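Side-chain contacts in putative capsular polysaccharide biosynthesis protein (Streptococcus pneumoniae serotype 4, PDB 6EWJ), which probably transfers an amino group to a sugar nucleotide with the help of pyridoxal phosphate, a step in the pneumococcal teichoic acid pathway: residues K372-A375 against F376-N379; E115-Y118 against D119-E122. All blocks are in the same frame, centred on the assembly; numbering follows the deposited sequence.

Both contacts are local: interaction 1 spans nearly all of the short helix 371-378 and its C-terminal exit, and interaction 2 lies where the chain enters helix 118-124. Each combines buried apolar residues with a more exposed polar edge. In interaction 1 an aromatic pair, a water and backbone bonds do the work, and Phe377 reaches the second subunit; in interaction 2 a carboxylate holds the first amides of the helix, and no other chain touches it. Their nearest atoms are about 6 Å apart. Asp108 joins the two, binding the backbone nitrogens of Lys372 and Ala373 through its carboxylate and Asp117 through its backbone.

Interaction 1 (K372-A375 against F376-N379); sequences KAYA and FFEN
Three successive i to i+4 backbone bonds, Phe376 to Lys372, Phe377 to Ala373 and Glu378 to Tyr374, tie the segments into one alpha-helical course; in the last, Glu378 N lies 2.8 Å from Tyr374 O. This spacing brings the side chains of Tyr374, Phe377 and Glu378 together on neighbouring turns. The rings of Tyr374 and Phe377 form an offset edge-to-face pair, with centroids 5.8 Å apart and planes at 67°. Phe377 supplies the edge: its CD2 is 4.1 Å from Tyr374 CE1, while the same edge also lies near Tyr374 O. The Phe377 torsion (chi1 156°) carries its ring beside its own carbonyl carbon and within range of the tyrosine. On the same side of the Tyr374 ring but at its CE2 edge, the extended chain of Glu378 runs obliquely past, its OE1 3.9 Å from Tyr374 CE2. A tyrosine suits this partly exposed place, offering an apolar ring to the phenylalanine and a hydroxyl at its far end. Glu378 divides its carboxylate: OE2 accepts from Leu330 N, and OE1 receives a weak bond from a water that also donates to Ala375 O over 2.9 Å. Asn379 OD1 comes within 3.0 Å of Ala375 O, but both are acceptors; Arg324 NE donates to that amide oxygen, and the amide nitrogen binds Val325 O. Apolar rings suit the two buried positions, Phe376 packing on Ile109 and Ile322, and Phe377 on Val349 and Pro353 of its own chain and on Trp253 of the second subunit. The arrangement is an i, i+3 aromatic pair on an amphipathic helix, touching the second subunit through Phe377 and lying near Tyr351, which binds pyridoxal phosphate in another structure of this DegT/DnrJ/EryC1-family protein, the cofactor being absent here.

Interaction 2 (E115-Y118 against D119-E122); sequences EMDY and DLLE
Asp117 swings its carboxylate to the far side from its own nitrogen (chi1 176°), which sets OD1 over the amides of Asp119 and Leu120, while Leu121 places CG beside its carbonyl carbon (chi1 174°) and directs its CD2 methyl at Tyr118. Leu120 N gives OD1 a nearly straight bond of 3.0 Å, arriving from above the carboxylate plane, and Asp119 N adds a weak, bent one. Aspartate suits this N-cap: its short side chain can fold back onto amides that have no helical acceptor before them, and its charge should be favoured by the helix end. Leu120 packs its CG 3.7 Å from Asp117 CG, crossing the carboxylate. Asp119 adds a second negative group, its OD2 4.0 Å from Asp117 OD1; Arg146 probably eases the repulsion, as it forms salt bridges with both Asp119 and Glu122. Tyr118 and Leu121 lie side by side, with CD2 of the leucine 3.6 Å from Tyr118 CD1 at the edge of the ring. Met116 O sits over one ring face, and the far end is fixed by Tyr118 OH donating to Glu115 OE1 at 2.6 Å, on the anti lone pair; Asp143 N shares that oxygen. Met116 SD approaches Leu121 CD1 to 4.3 Å, and both residues rest on Ile84 of the central sheet. An aspartate N-cap together with this methionine-leucine pair, which spans the cap from N' to N4 as a hydrophobic staple, is a classic way to begin an alpha-helix, here the one following strand 103-107.

Interaction 1 (K372-A375 against F376-N379)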
# COMPACT_ATOMS: atom_id res chain seq x y z
N LYS A 372 -33.08 -4.73 9.47
CA LYS A 372 -32.43 -5.50 10.54
C LYS A 372 -31.07 -4.91 10.83
O LYS A 372 -30.64 -4.77 12.00
CB LYS A 372 -32.35 -6.98 10.18
CG LYS A 372 -33.72 -7.60 9.89
CD LYS A 372 -34.42 -8.12 11.11
CE LYS A 372 -35.75 -8.82 10.75
NZ LYS A 372 -36.59 -8.27 9.60
N ALA A 373 -30.37 -4.55 9.75
CA ALA A 373 -29.08 -3.87 9.86
C ALA A 373 -29.23 -2.60 10.65
O ALA A 373 -28.43 -2.33 11.57
CB ALA A 373 -28.47 -3.58 8.47
N TYR A 374 -30.24 -1.81 10.31
CA TYR A 374 -30.52 -0.59 11.06
C TYR A 374 -30.77 -0.86 12.55
O TYR A 374 -30.31 -0.14 13.40
CB TYR A 374 -31.71 0.18 10.46
CG TYR A 374 -31.85 1.51 11.13
CD1 TYR A 374 -31.03 2.58 10.73
CD2 TYR A 374 -32.76 1.72 12.19
CE1 TYR A 374 -31.11 3.79 11.37
CE2 TYR A 374 -32.84 2.95 12.82
CZ TYR A 374 -32.01 3.97 12.40
OH TYR A 374 -32.06 5.21 12.98
N ALA A 375 -31.60 -1.85 12.83
CA ALA A 375 -32.06 -2.09 14.19
C ALA A 375 -30.88 -2.56 15.05
O ALA A 375 -30.77 -2.18 16.21
CB ALA A 375 -33.24 -3.08 14.23
N PHE A 376 -29.96 -3.32 14.46
CA PHE A 376 -28.73 -3.73 15.16
C PHE A 376 -27.87 -2.55 15.55
O PHE A 376 -27.43 -2.46 16.68
CB PHE A 376 -27.92 -4.66 14.27
CG PHE A 376 -26.66 -5.18 14.89
CD1 PHE A 376 -25.47 -4.46 14.77
CD2 PHE A 376 -26.66 -6.39 15.57
CE1 PHE A 376 -24.28 -4.95 15.31
CE2 PHE A 376 -25.47 -6.89 16.13
CZ PHE A 376 -24.28 -6.17 16.00
N PHE A 377 -27.67 -1.67 14.58
CA PHE A 377 -26.92 -0.41 14.74
C PHE A 377 -27.52 0.54 15.75
O PHE A 377 -26.83 1.10 16.59
CB PHE A 377 -26.81 0.31 13.40
CG PHE A 377 -26.61 1.80 13.50
CD1 PHE A 377 -25.37 2.33 13.93
CD2 PHE A 377 -27.63 2.69 13.14
CE1 PHE A 377 -25.19 3.70 14.06
CE2 PHE A 377 -27.43 4.05 13.27
CZ PHE A 377 -26.20 4.55 13.71
N GLU A 378 -28.82 0.72 15.66
CA GLU A 378 -29.53 1.68 16.48
C GLU A 378 -29.23 1.68 18.00
O GLU A 378 -29.14 2.76 18.61
CB GLU A 378 -31.05 1.49 16.27
CG GLU A 378 -31.87 2.68 16.72
CD GLU A 378 -33.38 2.45 16.68
OE1 GLU A 378 -33.85 1.38 16.24
OE2 GLU A 378 -34.09 3.37 17.08
N ASN A 379 -29.13 0.50 18.61
CA ASN A 379 -28.93 0.38 20.06
C ASN A 379 -27.57 -0.25 20.43
O ASN A 379 -27.37 -0.69 21.55
CB ASN A 379 -30.08 -0.39 20.70
CG ASN A 379 -30.22 -1.81 20.20
OD1 ASN A 379 -29.81 -2.14 19.08
ND2 ASN A 379 -30.83 -2.65 21.00
O HOH W 1 -33.05 -1.52 17.79

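Interaction 2 (E115-Y118 against D119-E122)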
# COMPACT_ATOMS: atom_id res chain seq x y z
N GLU A 115 -24.97 -11.62 11.62
CA GLU A 115 -24.80 -12.40 10.40
C GLU A 115 -25.88 -12.12 9.39
O GLU A 115 -27.01 -11.74 9.74
CB GLU A 115 -24.78 -13.89 10.69
CG GLU A 115 -23.54 -14.42 11.45
CD GLU A 115 -23.58 -15.94 11.55
OE1 GLU A 115 -23.63 -16.59 10.48
OE2 GLU A 115 -23.53 -16.51 12.68
N MET A 116 -25.54 -12.29 8.12
CA MET A 116 -26.50 -12.18 7.04
C MET A 116 -27.66 -13.18 7.27
O MET A 116 -27.45 -14.30 7.79
CB MET A 116 -25.87 -12.46 5.69
CG MET A 116 -25.06 -11.30 5.16
SD MET A 116 -24.33 -11.60 3.56
CE MET A 116 -23.06 -12.80 4.03
N ASP A 117 -28.87 -12.72 6.95
CA ASP A 117 -30.00 -13.59 6.82
C ASP A 117 -29.72 -14.43 5.58
O ASP A 117 -29.61 -13.90 4.49
CB ASP A 117 -31.28 -12.73 6.68
CG ASP A 117 -32.53 -13.54 6.45
OD1 ASP A 117 -32.49 -14.55 5.72
OD2 ASP A 117 -33.59 -13.11 6.94
N TYR A 118 -29.55 -15.74 5.77
CA TYR A 118 -29.02 -16.61 4.70
C TYR A 118 -30.07 -16.97 3.69
O TYR A 118 -29.72 -17.46 2.62
CB TYR A 118 -28.30 -17.85 5.30
CG TYR A 118 -27.07 -17.45 6.05
CD1 TYR A 118 -25.98 -16.93 5.37
CD2 TYR A 118 -27.02 -17.47 7.43
CE1 TYR A 118 -24.84 -16.52 6.02
CE2 TYR A 118 -25.87 -17.04 8.10
CZ TYR A 118 -24.77 -16.54 7.37
OH TYR A 118 -23.60 -16.08 7.98
N ASP A 119 -31.34 -16.78 4.05
CA ASP A 119 -32.44 -16.93 3.11
C ASP A 119 -32.38 -15.76 2.15
O ASP A 119 -32.47 -15.96 0.93
CB ASP A 119 -33.80 -16.94 3.81
CG ASP A 119 -33.96 -18.13 4.75
OD1 ASP A 119 -33.54 -19.26 4.38
OD2 ASP A 119 -34.57 -17.96 5.84
N LEU A 120 -32.25 -14.56 2.70
CA LEU A 120 -32.12 -13.37 1.86
C LEU A 120 -30.82 -13.42 1.03
O LEU A 120 -30.81 -12.95 -0.09
CB LEU A 120 -32.18 -12.10 2.71
CG LEU A 120 -33.52 -11.73 3.38
CD1 LEU A 120 -33.33 -10.48 4.20
CD2 LEU A 120 -34.65 -11.53 2.37
N LEU A 121 -29.77 -14.03 1.58
CA LEU A 121 -28.53 -14.28 0.81
C LEU A 121 -28.77 -15.15 -0.42
O LEU A 121 -28.39 -14.79 -1.54
CB LEU A 121 -27.49 -14.95 1.68
CG LEU A 121 -26.18 -15.43 1.03
CD1 LEU A 121 -25.52 -14.27 0.36
CD2 LEU A 121 -25.22 -16.03 2.00
N GLU A 122 -29.48 -16.28 -0.21
CA GLU A 122 -29.93 -17.13 -1.33
C GLU A 122 -30.67 -16.32 -2.41
O GLU A 122 -30.38 -16.44 -3.61
CB GLU A 122 -30.85 -18.27 -0.86
CG GLU A 122 -30.11 -19.43 -0.25
CD GLU A 122 -31.02 -20.53 0.24
OE1 GLU A 122 -32.21 -20.56 -0.13
OE2 GLU A 122 -30.56 -21.40 0.99